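Local coordinates for protein possible metal-dependent hydrolase (Veillonella parvula, PDB 3RPC) that is of uncharacterised function but binds two zinc ions and probably acts as a metal-dependent hydrolase of the metallo-beta-lactamase superfamily, at residues M4-H9 against K16-N21. Sequence-based numbering, arbitrary orientation. Where two conformers were deposited one is given.
Sequences MTQYTH and KLTIKN
The carbonyl oxygen of Lys16 is gripped twice: the backbone N of Thr8 donates to it over 2.9 Å in a nearly straight bond, and a water donates to it as well. That water accepts from NE2 of Gln6 and lies 2.8 Å from OG1 of Thr18, so one solvent molecule ties both strands together on the face that carries Gln6, Thr8, Lys16 and Thr18. Gln6 suits this place because its chain runs extended beyond CG, long enough to carry the amide to the water. With chi1 at 62°, CG sits between the backbone N and carbonyl carbon and lies alongside Thr18, 4.0 Å from its CB. The hydroxyl of Thr18 also bonds to Thr23, while that of Thr8 bonds to Thr261; beta-branched threonines fit extended backbone and offer both a methyl and a hydroxyl.

The backbones carrying this polar face form the regular ladder of an antiparallel beta hairpin. Gln6 with Thr18 and Thr8 with Lys16 are hydrogen-bonded pairs, and the shortest link is from Thr18 N to Gln6 O at 2.8 Å. Between them, Tyr7 and Leu17 form a non-hydrogen-bonded pair whose side chains turn to the buried face, where Leu17 CD1 lies 4.3 Å from Tyr7 CB. The tyrosine keeps its polar end satisfied by a 2.8 Å hydrogen bond between its OH and His9 ND1. Past the ladder the side chains of Met4 (a selenomethionine) and Asn21 cross obliquely.

Strand 14-19 is flanked by strand 22-26, and strand 6-11 by the C-terminal strand 261-263, all in one sheet of the superfamily's αββα sandwich; Tyr7 packs against Val225 and Leu17 against Phe155, both of the second sheet.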
loop_
_atom_site.group_PDB
_atom_site.type_symbol
_atom_site.label_atom_id
_atom_site.label_comp_id
_atom_site.label_asym_id
_atom_site.label_seq_id
_atom_site.Cartn_x
_atom_site.Cartn_y
_atom_site.Cartn_z
HETATM N N MSE A 4 -9.098 0.977 32.292
HETATM C CA MSE A 4 -10.051 0.569 31.263
HETATM C C MSE A 4 -9.384 0.077 29.976
HETATM O O MSE A 4 -9.809 -0.922 29.397
HETATM C CB MSE A 4 -11.004 1.723 30.935
HETATM C CG MSE A 4 -11.657 2.361 32.151
HETATM SE SE MSE A 4 -13.604 2.342 32.039
HETATM C CE MSE A 4 -13.859 0.415 31.866
ATOM N N THR A 5 -8.344 0.777 29.531
ATOM C CA THR A 5 -7.741 0.489 28.232
ATOM C C THR A 5 -6.881 -0.764 28.292
ATOM O O THR A 5 -5.932 -0.842 29.070
ATOM C CB THR A 5 -6.934 1.686 27.707
ATOM O OG1 THR A 5 -7.818 2.807 27.573
ATOM C CG2 THR A 5 -6.316 1.368 26.352
ATOM N N GLN A 6 -7.224 -1.744 27.462
ATOM C CA GLN A 6 -6.639 -3.067 27.572
ATOM C C GLN A 6 -6.848 -3.875 26.301
ATOM O O GLN A 6 -7.728 -3.567 25.482
ATOM C CB GLN A 6 -7.272 -3.820 28.747
ATOM C CG GLN A 6 -8.771 -4.038 28.579
ATOM C CD GLN A 6 -9.358 -4.927 29.649
ATOM O OE1 GLN A 6 -9.071 -4.760 30.834
ATOM N NE2 GLN A 6 -10.162 -5.897 29.234
ATOM N N TYR A 7 -6.034 -4.915 26.155
ATOM C CA TYR A 7 -6.193 -5.876 25.076
ATOM C C TYR A 7 -6.360 -7.263 25.679
ATOM O O TYR A 7 -5.488 -7.744 26.404
ATOM C CB TYR A 7 -4.990 -5.839 24.111
ATOM C CG TYR A 7 -5.065 -6.916 23.049
ATOM C CD1 TYR A 7 -5.920 -6.785 21.961
ATOM C CD2 TYR A 7 -4.307 -8.077 23.147
ATOM C CE1 TYR A 7 -6.017 -7.777 21.000
ATOM C CE2 TYR A 7 -4.394 -9.072 22.185
ATOM C CZ TYR A 7 -5.252 -8.917 21.117
ATOM O OH TYR A 7 -5.354 -9.911 20.172
ATOM N N THR A 8 -7.491 -7.894 25.401
ATOM C CA THR A 8 -7.702 -9.271 25.803
ATOM C C THR A 8 -7.502 -10.162 24.596
ATOM O O THR A 8 -8.256 -10.086 23.622
ATOM C CB THR A 8 -9.120 -9.490 26.354
ATOM O OG1 THR A 8 -9.295 -8.711 27.547
ATOM C CG2 THR A 8 -9.328 -10.959 26.674
ATOM N N HIS A 9 -6.476 -11.002 24.638
ATOM C CA HIS A 9 -6.274 -11.905 23.529
ATOM C C HIS A 9 -7.289 -13.036 23.571
ATOM O O HIS A 9 -7.584 -13.549 24.646
ATOM C CB HIS A 9 -4.869 -12.490 23.495
ATOM C CG HIS A 9 -4.597 -13.172 22.203
ATOM N ND1 HIS A 9 -4.799 -12.537 20.998
ATOM C CD2 HIS A 9 -4.228 -14.441 21.911
ATOM C CE1 HIS A 9 -4.535 -13.377 20.016
ATOM N NE2 HIS A 9 -4.187 -14.537 20.542
ATOM N N LYS A 16 -9.983 -8.653 21.839
ATOM C CA LYS A 16 -10.886 -7.560 22.176
ATOM C C LYS A 16 -10.055 -6.396 22.700
ATOM O O LYS A 16 -9.362 -6.522 23.717
ATOM C CB LYS A 16 -11.927 -8.004 23.215
ATOM C CG LYS A 16 -12.887 -9.081 22.698
ATOM C CD LYS A 16 -13.682 -9.753 23.835
ATOM C CE LYS A 16 -14.664 -8.805 24.482
ATOM N NZ LYS A 16 -15.468 -9.549 25.503
ATOM N N LEU A 17 -10.105 -5.279 21.977
ATOM C CA LEU A 17 -9.353 -4.088 22.327
ATOM C C LEU A 17 -10.304 -3.077 22.925
ATOM O O LEU A 17 -11.229 -2.613 22.258
ATOM C CB LEU A 17 -8.684 -3.496 21.082
ATOM C CG LEU A 17 -7.927 -2.179 21.271
ATOM C CD1 LEU A 17 -6.741 -2.384 22.212
ATOM C CD2 LEU A 17 -7.449 -1.619 19.930
ATOM N N THR A 18 -10.088 -2.739 24.188
ATOM C CA THR A 18 -10.953 -1.762 24.844
ATOM C C THR A 18 -10.190 -0.470 24.988
ATOM O O THR A 18 -9.083 -0.450 25.520
ATOM C CB THR A 18 -11.402 -2.217 26.243
ATOM O OG1 THR A 18 -12.134 -3.447 26.146
ATOM C CG2 THR A 18 -12.292 -1.148 26.880
ATOM N N ILE A 19 -10.783 0.609 24.495
ATOM C CA ILE A 19 -10.192 1.930 24.613
ATOM C C ILE A 19 -11.329 2.802 25.093
ATOM O O ILE A 19 -12.359 2.902 24.427
ATOM C CB ILE A 19 -9.680 2.454 23.268
ATOM C CG1 ILE A 19 -8.600 1.536 22.705
ATOM C CG2 ILE A 19 -9.130 3.868 23.416
ATOM C CD1 ILE A 19 -8.152 1.940 21.299
ATOM N N LYS A 20 -11.156 3.406 26.264
ATOM C CA LYS A 20 -12.240 4.150 26.893
ATOM C C LYS A 20 -13.440 3.229 27.120
ATOM O O LYS A 20 -13.290 2.160 27.715
ATOM C CB LYS A 20 -12.592 5.385 26.063
ATOM C CG LYS A 20 -11.654 6.571 26.331
ATOM C CD LYS A 20 -11.434 7.436 25.100
ATOM C CE LYS A 20 -10.787 8.777 25.453
ATOM N NZ LYS A 20 -9.868 8.718 26.628
ATOM N N ASN A 21 -14.622 3.617 26.656
ATOM C CA ASN A 21 -15.811 2.782 26.816
ATOM C C ASN A 21 -16.147 1.978 25.565
ATOM O O ASN A 21 -17.248 1.446 25.438
ATOM C CB ASN A 21 -17.027 3.623 27.218
ATOM C CG ASN A 21 -16.829 4.349 28.531
ATOM O OD1 ASN A 21 -17.118 5.542 28.640
ATOM N ND2 ASN A 21 -16.335 3.637 29.537
HETATM O O HOH W 1 -10.763 -5.856 26.206
#